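TodX (Pseudomonas putida, PDB 3BS0) carries toluene and probably related aromatic hydrocarbons across the outer membrane, as a monomeric beta barrel of the FadL family. Local coordinates at residues V87-D91 with D92-G96; A256-G259 with D260-L264; H287-N290 with E291-V295. One frame throughout, in Å; residues are numbered along the deposited sequence.

Interaction 1: residues V87-D91 with D92-G96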
ATOM      1  N   VAL A  87       0.482  13.065  19.551  1.00 36.71           N
ATOM      2  CA  VAL A  87       1.868  13.440  19.752  1.00 38.06           C
ATOM      3  C   VAL A  87       1.953  14.381  20.946  1.00 38.41           C
ATOM      4  O   VAL A  87       1.223  15.368  21.029  1.00 35.54           O
ATOM      5  CB  VAL A  87       2.433  14.123  18.508  1.00 39.91           C
ATOM      6  CG1 VAL A  87       3.782  14.763  18.836  1.00 38.85           C
ATOM      7  CG2 VAL A  87       2.585  13.098  17.389  1.00 38.39           C
ATOM      8  N   ALA A  88       2.858  14.073  21.868  1.00 42.23           N
ATOM      9  CA  ALA A  88       3.026  14.873  23.085  1.00 44.80           C
ATOM     10  C   ALA A  88       4.384  15.553  23.181  1.00 45.31           C
ATOM     11  O   ALA A  88       5.411  14.974  22.815  1.00 46.69           O
ATOM     12  CB  ALA A  88       2.805  13.986  24.313  1.00 43.29           C
ATOM     13  N   GLN A  89       4.386  16.783  23.684  1.00 47.41           N
ATOM     14  CA  GLN A  89       5.628  17.545  23.839  1.00 48.79           C
ATOM     15  C   GLN A  89       6.120  17.613  25.279  1.00 49.15           C
ATOM     16  O   GLN A  89       5.462  18.178  26.136  1.00 49.77           O
ATOM     17  CB  GLN A  89       5.457  18.973  23.323  1.00 46.64           C
ATOM     18  CG  GLN A  89       6.626  19.886  23.663  1.00 48.49           C
ATOM     19  CD  GLN A  89       6.478  21.287  23.084  1.00 52.13           C
ATOM     20  OE1 GLN A  89       5.525  22.007  23.392  1.00 56.00           O
ATOM     21  NE2 GLN A  89       7.418  21.676  22.234  1.00 53.54           N
ATOM     22  N   LEU A  90       7.278  17.018  25.540  1.00 51.70           N
ATOM     23  CA  LEU A  90       7.886  17.057  26.864  1.00 52.48           C
ATOM     24  C   LEU A  90       9.179  17.834  26.670  1.00 53.51           C
ATOM     25  O   LEU A  90      10.200  17.258  26.310  1.00 53.82           O
ATOM     26  CB  LEU A  90       8.223  15.654  27.370  1.00 53.56           C
ATOM     27  CG  LEU A  90       7.174  14.675  27.913  1.00 54.86           C
ATOM     28  CD1 LEU A  90       7.909  13.429  28.451  1.00 54.16           C
ATOM     29  CD2 LEU A  90       6.351  15.321  29.026  1.00 54.31           C
ATOM     30  N   ASP A  91       9.130  19.143  26.892  1.00 54.51           N
ATOM     31  CA  ASP A  91      10.303  19.992  26.714  1.00 54.89           C
ATOM     32  C   ASP A  91      10.785  19.978  25.270  1.00 54.52           C
ATOM     33  O   ASP A  91      10.102  20.454  24.370  1.00 54.30           O
ATOM     34  CB  ASP A  91      11.454  19.537  27.615  1.00 58.11           C
ATOM     35  CG  ASP A  91      11.176  19.770  29.081  1.00 60.70           C
ATOM     36  OD1 ASP A  91      10.645  20.852  29.423  1.00 61.36           O
ATOM     37  OD2 ASP A  91      11.505  18.876  29.893  1.00 60.97           O
ATOM     38  N   ASP A  92      11.981  19.433  25.071  1.00 54.18           N
ATOM     39  CA  ASP A  92      12.611  19.331  23.758  1.00 54.54           C
ATOM     40  C   ASP A  92      12.125  18.092  23.019  1.00 54.12           C
ATOM     41  O   ASP A  92      12.316  17.961  21.810  1.00 53.54           O
ATOM     42  CB  ASP A  92      14.131  19.235  23.926  1.00 55.89           C
ATOM     43  CG  ASP A  92      14.784  20.578  24.151  1.00 57.21           C
ATOM     44  OD1 ASP A  92      15.930  20.597  24.664  1.00 55.19           O
ATOM     45  OD2 ASP A  92      14.157  21.603  23.794  1.00 57.22           O
ATOM     46  N   TRP A  93      11.508  17.181  23.761  1.00 53.99           N
ATOM     47  CA  TRP A  93      11.014  15.935  23.193  1.00 54.03           C
ATOM     48  C   TRP A  93       9.605  15.972  22.619  1.00 50.78           C
ATOM     49  O   TRP A  93       8.787  16.842  22.933  1.00 48.77           O
ATOM     50  CB  TRP A  93      11.051  14.806  24.236  1.00 58.61           C
ATOM     51  CG  TRP A  93      12.422  14.391  24.686  1.00 64.14           C
ATOM     52  CD1 TRP A  93      13.210  15.016  25.604  1.00 66.21           C
ATOM     53  CD2 TRP A  93      13.157  13.252  24.228  1.00 66.28           C
ATOM     54  NE1 TRP A  93      14.398  14.338  25.749  1.00 68.01           N
ATOM     55  CE2 TRP A  93      14.397  13.253  24.914  1.00 67.48           C
ATOM     56  CE3 TRP A  93      12.904  12.233  23.302  1.00 68.37           C
ATOM     57  CZ2 TRP A  93      15.371  12.269  24.708  1.00 67.73           C
ATOM     58  CZ3 TRP A  93      13.870  11.257  23.094  1.00 69.09           C
ATOM     59  CH2 TRP A  93      15.093  11.287  23.795  1.00 68.25           C
ATOM     60  N   ARG A  94       9.350  14.999  21.755  1.00 47.02           N
ATOM     61  CA  ARG A  94       8.042  14.805  21.164  1.00 44.49           C
ATOM     62  C   ARG A  94       7.889  13.289  21.222  1.00 43.97           C
ATOM     63  O   ARG A  94       8.772  12.550  20.777  1.00 43.41           O
ATOM     64  CB  ARG A  94       7.987  15.289  19.722  1.00 40.89           C
ATOM     65  CG  ARG A  94       8.349  16.747  19.537  1.00 42.69           C
ATOM     66  CD  ARG A  94       7.246  17.739  19.899  1.00 42.49           C
ATOM     67  NE  ARG A  94       7.743  19.109  19.736  1.00 42.44           N
ATOM     68  CZ  ARG A  94       6.990  20.185  19.533  1.00 43.53           C
ATOM     69  NH1 ARG A  94       5.665  20.092  19.464  1.00 44.67           N
ATOM     70  NH2 ARG A  94       7.570  21.361  19.365  1.00 42.89           N
ATOM     71  N   PHE A  95       6.803  12.833  21.835  1.00 41.14           N
ATOM     72  CA  PHE A  95       6.527  11.416  21.942  1.00 37.59           C
ATOM     73  C   PHE A  95       5.179  11.176  21.272  1.00 36.99           C
ATOM     74  O   PHE A  95       4.218  11.914  21.507  1.00 34.59           O
ATOM     75  CB  PHE A  95       6.462  11.001  23.404  1.00 38.42           C
ATOM     76  CG  PHE A  95       7.786  11.078  24.123  1.00 40.94           C
ATOM     77  CD1 PHE A  95       8.070  12.132  24.991  1.00 39.46           C
ATOM     78  CD2 PHE A  95       8.732  10.056  23.970  1.00 39.00           C
ATOM     79  CE1 PHE A  95       9.275  12.161  25.701  1.00 42.70           C
ATOM     80  CE2 PHE A  95       9.928  10.073  24.663  1.00 39.18           C
ATOM     81  CZ  PHE A  95      10.210  11.122  25.534  1.00 41.73           C
ATOM     82  N   GLY A  96       5.102  10.153  20.430  1.00 35.84           N
ATOM     83  CA  GLY A  96       3.851   9.889  19.760  1.00 34.78           C
ATOM     84  C   GLY A  96       3.539   8.444  19.432  1.00 36.12           C
ATOM     85  O   GLY A  96       4.428   7.635  19.183  1.00 38.03           O
TER
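Gln89 and Arg94 lie side by side on one face of a tight beta hairpin, closed by the type II' turn Leu90 to Trp93, that joins two neighbouring strands of the outer-membrane barrel. The two side chains point the same way, and the Gln89 amide covers one face of the Arg94 guanidinium, its CD 3.8 Å from CZ, with the planes 39° apart. Facing nitrogens there are both donors and form no bond; the groups are held from outside, Gln89 OE1 by the backbone N of Gly43 and the guanidinium by weak hydrogen bonds to the carbonyls of Ala40 and Pro41. An alanine in place of Arg94 is likely to leave those two carbonyls without their donor and the Gln89 amide without the flat group beneath it. Gln89 reaches this position because its CG stands anti to N (chi1 170°) and the chain runs on extended. On the other face Leu90 crosses Phe95 at about a right angle, bringing Leu90 CD1 obliquely near Phe95 CE1 and CD1. Trp93 and Phe95 extend this surface to Phe141, and Trp93 also meets Tyr143, an aromatic cluster consistent with a barrel wall turned to lipid. Between the two faces runs the antiparallel ladder: Ala88 N to Phe95 O at 2.6 Å and Phe95 N to Ala88 O at 2.7 Å are answered nearer the turn by Leu90 N to Trp93 O at 3.0 Å. The turn closes with Trp93 N on Leu90 O at 2.9 Å, that oxygen lying in the indole plane at its edge, 3.8 Å from Trp93 CD1.

Interaction 2: residues A256-G259 with D260-L264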
ATOM      1  N   ALA A 256     -11.030 -26.979  -7.744  1.00 29.57           N
ATOM      2  CA  ALA A 256     -10.772 -27.404  -9.096  1.00 27.90           C
ATOM      3  C   ALA A 256     -12.067 -27.372  -9.867  1.00 26.23           C
ATOM      4  O   ALA A 256     -13.125 -27.662  -9.312  1.00 26.23           O
ATOM      5  CB  ALA A 256     -10.195 -28.826  -9.084  1.00 25.99           C
ATOM      6  N   ILE A 257     -11.982 -27.015 -11.145  1.00 25.14           N
ATOM      7  CA  ILE A 257     -13.161 -26.975 -11.990  1.00 26.38           C
ATOM      8  C   ILE A 257     -12.932 -27.745 -13.298  1.00 26.63           C
ATOM      9  O   ILE A 257     -11.928 -27.547 -13.997  1.00 28.16           O
ATOM     10  CB  ILE A 257     -13.547 -25.528 -12.262  1.00 26.00           C
ATOM     11  CG1 ILE A 257     -13.702 -24.795 -10.916  1.00 23.18           C
ATOM     12  CG2 ILE A 257     -14.855 -25.475 -13.071  1.00 23.53           C
ATOM     13  CD1 ILE A 257     -12.934 -23.485 -10.836  1.00 20.07           C
ATOM     14  N   SER A 258     -13.854 -28.643 -13.614  1.00 27.45           N
ATOM     15  CA  SER A 258     -13.734 -29.459 -14.824  1.00 29.95           C
ATOM     16  C   SER A 258     -14.163 -28.725 -16.080  1.00 32.20           C
ATOM     17  O   SER A 258     -14.602 -27.573 -16.030  1.00 32.18           O
ATOM     18  CB  SER A 258     -14.574 -30.727 -14.698  1.00 27.32           C
ATOM     19  OG  SER A 258     -15.948 -30.404 -14.628  1.00 29.13           O
ATOM     20  N   GLY A 259     -14.046 -29.417 -17.207  1.00 34.10           N
ATOM     21  CA  GLY A 259     -14.416 -28.843 -18.488  1.00 34.31           C
ATOM     22  C   GLY A 259     -15.908 -28.633 -18.631  1.00 34.51           C
ATOM     23  O   GLY A 259     -16.378 -28.036 -19.601  1.00 34.08           O
ATOM     24  N   ASP A 260     -16.680 -29.152 -17.693  1.00 35.15           N
ATOM     25  CA  ASP A 260     -18.101 -28.915 -17.782  1.00 37.50           C
ATOM     26  C   ASP A 260     -18.634 -28.161 -16.572  1.00 38.11           C
ATOM     27  O   ASP A 260     -19.835 -28.180 -16.282  1.00 39.47           O
ATOM     28  CB  ASP A 260     -18.884 -30.212 -18.046  1.00 42.31           C
ATOM     29  CG  ASP A 260     -18.476 -31.336 -17.156  1.00 48.51           C
ATOM     30  OD1 ASP A 260     -18.648 -31.199 -15.917  1.00 50.47           O
ATOM     31  OD2 ASP A 260     -17.987 -32.357 -17.707  1.00 49.72           O
ATOM     32  N   GLY A 261     -17.731 -27.475 -15.876  1.00 35.34           N
ATOM     33  CA  GLY A 261     -18.146 -26.683 -14.743  1.00 32.40           C
ATOM     34  C   GLY A 261     -18.228 -27.383 -13.411  1.00 32.74           C
ATOM     35  O   GLY A 261     -18.585 -26.747 -12.432  1.00 32.18           O
ATOM     36  N   ALA A 262     -17.923 -28.678 -13.360  1.00 32.95           N
ATOM     37  CA  ALA A 262     -17.953 -29.397 -12.092  1.00 33.78           C
ATOM     38  C   ALA A 262     -16.955 -28.743 -11.151  1.00 34.44           C
ATOM     39  O   ALA A 262     -15.876 -28.327 -11.574  1.00 34.53           O
ATOM     40  CB  ALA A 262     -17.583 -30.833 -12.296  1.00 36.37           C
ATOM     41  N   VAL A 263     -17.319 -28.640  -9.878  1.00 34.12           N
ATOM     42  CA  VAL A 263     -16.442 -28.020  -8.891  1.00 33.14           C
ATOM     43  C   VAL A 263     -16.014 -29.030  -7.825  1.00 34.29           C
ATOM     44  O   VAL A 263     -16.813 -29.831  -7.355  1.00 33.70           O
ATOM     45  CB  VAL A 263     -17.148 -26.822  -8.232  1.00 32.11           C
ATOM     46  CG1 VAL A 263     -16.248 -26.183  -7.199  1.00 27.48           C
ATOM     47  CG2 VAL A 263     -17.550 -25.808  -9.304  1.00 33.61           C
ATOM     48  N   LEU A 264     -14.743 -28.992  -7.450  1.00 35.31           N
ATOM     49  CA  LEU A 264     -14.212 -29.909  -6.447  1.00 35.11           C
ATOM     50  C   LEU A 264     -13.347 -29.110  -5.479  1.00 34.06           C
ATOM     51  O   LEU A 264     -12.117 -29.115  -5.578  1.00 30.58           O
ATOM     52  CB  LEU A 264     -13.381 -31.007  -7.131  1.00 35.06           C
ATOM     53  CG  LEU A 264     -12.978 -32.274  -6.366  1.00 36.55           C
ATOM     54  CD1 LEU A 264     -12.065 -33.130  -7.267  1.00 37.59           C
ATOM     55  CD2 LEU A 264     -12.271 -31.926  -5.065  1.00 31.62           C
TER
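Ile257 and Val263 face each other as a non-hydrogen-bonded pair, and Ile257 spreads its branches along the opposing chain. Ile257 CB lies 3.7 Å from Ala262 O. From there Ile257 CG2, anti to the backbone N with CG1 at chi1 -54°, leans over the turn: it comes 3.4 Å from Ala262 O and 3.9 Å from Gly261 CA. The other branch goes toward the strand, where Ile257 CG1 meets Val263 CG2 at 4.3 Å, and CD1 turns away from that valine. Loop residues cover this apolar face, Phe126 touching both Ile257 and Val263, and Thr124 touching Ile257. On the reverse face Ala256 and Leu264 sit CB to CB, with Phe193 of helix 186-194 packed against both. The strands are tied there by Leu264 N to Ala256 O at 2.8 Å, and Ala256 N answers on Leu264 O. Toward the tip, Ser258 N bonds Ala262 O at 2.9 Å, and Gly261 N bonds back to Ser258 O at 3.1 Å. Ser258 OG probably spans the turn too, giving its proton to Asp260 OD1, though the hydroxyl is placed less surely. Gly261 sits at phi 87°, psi 0°, where a CB would press on the preceding carbonyl. A type I turn from Ser258 to Gly261 whose last residue is this left-handed glycine, with the wider Ser258–Ala262 bond outside it, is the type I plus G1-bulge hairpin, here closing two strands at one end of the barrel.

Interaction 3: residues H287-N290 with E291-V295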
ATOM      1  N   HIS A 287      12.004  24.623   1.110  1.00 70.06           N
ATOM      2  CA  HIS A 287      12.420  26.020   1.076  1.00 70.94           C
ATOM      3  C   HIS A 287      11.261  27.005   0.949  1.00 72.47           C
ATOM      4  O   HIS A 287      10.320  26.791   0.184  1.00 72.37           O
ATOM      5  CB  HIS A 287      13.410  26.252  -0.071  1.00 70.85           C
ATOM      6  CG  HIS A 287      13.766  27.694  -0.280  1.00 72.11           C
ATOM      7  ND1 HIS A 287      13.156  28.484  -1.234  1.00 71.04           N
ATOM      8  CD2 HIS A 287      14.630  28.503   0.378  1.00 70.94           C
ATOM      9  CE1 HIS A 287      13.628  29.715  -1.151  1.00 70.43           C
ATOM     10  NE2 HIS A 287      14.523  29.754  -0.180  1.00 71.72           N
ATOM     11  N   GLN A 288      11.344  28.093   1.711  1.00 74.55           N
ATOM     12  CA  GLN A 288      10.322  29.135   1.690  1.00 76.50           C
ATOM     13  C   GLN A 288      10.865  30.349   0.934  1.00 76.62           C
ATOM     14  O   GLN A 288      11.949  30.844   1.239  1.00 75.66           O
ATOM     15  CB  GLN A 288       9.943  29.518   3.124  1.00 77.47           C
ATOM     16  CG  GLN A 288       8.859  30.580   3.238  1.00 81.00           C
ATOM     17  CD  GLN A 288       8.349  30.737   4.658  1.00 81.53           C
ATOM     18  OE1 GLN A 288       9.132  30.885   5.595  1.00 82.80           O
ATOM     19  NE2 GLN A 288       7.029  30.707   4.823  1.00 82.77           N
ATOM     20  N   PHE A 289      10.119  30.812  -0.063  1.00 77.88           N
ATOM     21  CA  PHE A 289      10.542  31.958  -0.862  1.00 79.55           C
ATOM     22  C   PHE A 289      10.092  33.282  -0.249  1.00 80.59           C
ATOM     23  O   PHE A 289      10.904  34.064   0.250  1.00 80.39           O
ATOM     24  CB  PHE A 289       9.984  31.856  -2.285  1.00 79.80           C
ATOM     25  CG  PHE A 289      10.405  30.619  -3.021  1.00 79.62           C
ATOM     26  CD1 PHE A 289       9.821  29.394  -2.736  1.00 80.57           C
ATOM     27  CD2 PHE A 289      11.390  30.679  -4.003  1.00 80.04           C
ATOM     28  CE1 PHE A 289      10.214  28.245  -3.419  1.00 82.00           C
ATOM     29  CE2 PHE A 289      11.791  29.536  -4.691  1.00 80.34           C
ATOM     30  CZ  PHE A 289      11.201  28.316  -4.398  1.00 81.43           C
ATOM     31  N   ASN A 290       8.787  33.523  -0.308  1.00 82.48           N
ATOM     32  CA  ASN A 290       8.189  34.739   0.227  1.00 83.97           C
ATOM     33  C   ASN A 290       8.051  34.654   1.744  1.00 84.46           C
ATOM     34  O   ASN A 290       8.853  35.227   2.485  1.00 85.40           O
ATOM     35  CB  ASN A 290       6.809  34.953  -0.401  1.00 84.22           C
ATOM     36  CG  ASN A 290       6.182  36.263   0.014  1.00 85.78           C
ATOM     37  OD1 ASN A 290       6.648  37.337  -0.372  1.00 86.96           O
ATOM     38  ND2 ASN A 290       5.126  36.185   0.812  1.00 86.02           N
ATOM     39  N   GLU A 291       7.019  33.940   2.187  1.00 84.74           N
ATOM     40  CA  GLU A 291       6.722  33.739   3.606  1.00 84.37           C
ATOM     41  C   GLU A 291       5.337  33.111   3.763  1.00 82.08           C
ATOM     42  O   GLU A 291       4.919  32.761   4.867  1.00 81.64           O
ATOM     43  CB  GLU A 291       6.804  35.064   4.382  1.00 86.72           C
ATOM     44  CG  GLU A 291       5.993  36.214   3.801  1.00 91.31           C
ATOM     45  CD  GLU A 291       6.377  37.553   4.409  1.00 94.37           C
ATOM     46  OE1 GLU A 291       5.747  38.575   4.060  1.00 95.74           O
ATOM     47  OE2 GLU A 291       7.313  37.583   5.237  1.00 96.76           O
ATOM     48  N   ARG A 292       4.633  32.978   2.644  1.00 79.27           N
ATOM     49  CA  ARG A 292       3.313  32.361   2.619  1.00 76.43           C
ATOM     50  C   ARG A 292       3.352  31.226   1.605  1.00 74.84           C
ATOM     51  O   ARG A 292       2.393  30.473   1.456  1.00 74.32           O
ATOM     52  CB  ARG A 292       2.242  33.384   2.235  1.00 76.63           C
ATOM     53  CG  ARG A 292       1.943  34.347   3.365  1.00 77.55           C
ATOM     54  CD  ARG A 292       0.838  35.326   3.052  1.00 76.93           C
ATOM     55  NE  ARG A 292       0.577  36.184   4.208  1.00 77.26           N
ATOM     56  CZ  ARG A 292       1.471  37.009   4.749  1.00 77.65           C
ATOM     57  NH1 ARG A 292       2.696  37.098   4.237  1.00 76.01           N
ATOM     58  NH2 ARG A 292       1.145  37.740   5.810  1.00 76.70           N
ATOM     59  N   TRP A 293       4.494  31.106   0.934  1.00 71.68           N
ATOM     60  CA  TRP A 293       4.703  30.085  -0.076  1.00 68.87           C
ATOM     61  C   TRP A 293       5.940  29.254   0.262  1.00 65.84           C
ATOM     62  O   TRP A 293       7.015  29.803   0.514  1.00 65.04           O
ATOM     63  CB  TRP A 293       4.875  30.757  -1.436  1.00 72.57           C
ATOM     64  CG  TRP A 293       4.813  29.811  -2.575  1.00 76.67           C
ATOM     65  CD1 TRP A 293       3.894  28.826  -2.764  1.00 78.24           C
ATOM     66  CD2 TRP A 293       5.681  29.776  -3.713  1.00 77.89           C
ATOM     67  NE1 TRP A 293       4.131  28.175  -3.950  1.00 79.07           N
ATOM     68  CE2 TRP A 293       5.221  28.739  -4.555  1.00 77.87           C
ATOM     69  CE3 TRP A 293       6.799  30.522  -4.106  1.00 79.11           C
ATOM     70  CZ2 TRP A 293       5.843  28.423  -5.769  1.00 77.02           C
ATOM     71  CZ3 TRP A 293       7.418  30.206  -5.317  1.00 79.52           C
ATOM     72  CH2 TRP A 293       6.934  29.165  -6.134  1.00 77.17           C
ATOM     73  N   VAL A 294       5.784  27.931   0.273  1.00 61.07           N
ATOM     74  CA  VAL A 294       6.897  27.031   0.577  1.00 56.42           C
ATOM     75  C   VAL A 294       6.951  25.945  -0.483  1.00 54.38           C
ATOM     76  O   VAL A 294       5.911  25.506  -0.982  1.00 54.49           O
ATOM     77  CB  VAL A 294       6.731  26.332   1.959  1.00 56.73           C
ATOM     78  CG1 VAL A 294       8.003  25.575   2.310  1.00 51.93           C
ATOM     79  CG2 VAL A 294       6.384  27.349   3.039  1.00 56.09           C
ATOM     80  N   VAL A 295       8.159  25.506  -0.822  1.00 51.66           N
ATOM     81  CA  VAL A 295       8.329  24.457  -1.824  1.00 48.75           C
ATOM     82  C   VAL A 295       9.232  23.335  -1.312  1.00 47.16           C
ATOM     83  O   VAL A 295      10.244  23.584  -0.666  1.00 41.72           O
ATOM     84  CB  VAL A 295       8.905  25.038  -3.135  1.00 49.19           C
ATOM     85  CG1 VAL A 295       9.118  23.927  -4.167  1.00 47.89           C
ATOM     86  CG2 VAL A 295       7.954  26.080  -3.685  1.00 45.21           C
TER
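Phe289 and Trp293 pack together beside the loop of a beta hairpin whose strands, 280-288 and 293-302, are neighbours in the barrel wall and are joined by the residues Phe289 to Arg292. The backbone bonds come in one good pair and one poor follower. His287 N reaches Val295 O at 2.7 Å, and Val295 N returns to His287 O at the same length; one step on, Phe289 N to Trp293 O is a weak bond of 3.3 Å, where the ladder gives way to the loop. The aromatic contacts lie on the side of His287 and Val295. The Phe289 ring has neighbours over both faces: the His287 ring lies near one, edge on and with its orientation uncertain, and Trp293 CZ3 lies over the opposite face, offset toward the rim. The phenyl ring and the six-membered ring of the indole have centroids 4.7 Å apart and planes at 31°, an oblique meeting in which Phe289 CD1 is 3.5 Å from Trp293 CE3. Val295 CB sits in the plane of the phenyl ring at its edge. Thr340 of strand 333-343 touches both Trp293 and Val295, carrying this patch on to the next strand. Gln288 packs along the loop with its aliphatic part: with CG anti to the backbone N (chi1 -179°), the side chain extends toward the loop, its CG passing 3.4 Å from Trp293 O and its CD resting on Glu291 CA at 3.6 Å. Gln288 NE2 comes near Glu291 O without a well-aligned bond. At the exposed tip, Glu291 and Arg292 form a weak salt bridge, OE1 lying in the guanidinium plane at its edge, 3.4 Å from Arg292 NH1.

All three interactions are hairpin turns between sequence-adjacent strands of the barrel, yet none shares a strand with another. Interactions 1 and 3 lie about 27 Å apart between centres, whereas interaction 2 is more than 60 Å from either, on the opposite side of the chain's centre; strands 263-272 and 280-288, consecutive in the chain, lead from one region to the other. Interactions 1 and 2 are partly buried, the first lined by a polar pair held by residues 40-43, the second by aliphatic side chains under a helix and loop. Interaction 3 is a surface contact built on an oblique phenyl–indole pair. The two-residue turn, the glycine bulge and the longer loop give three different ways to reverse a strand.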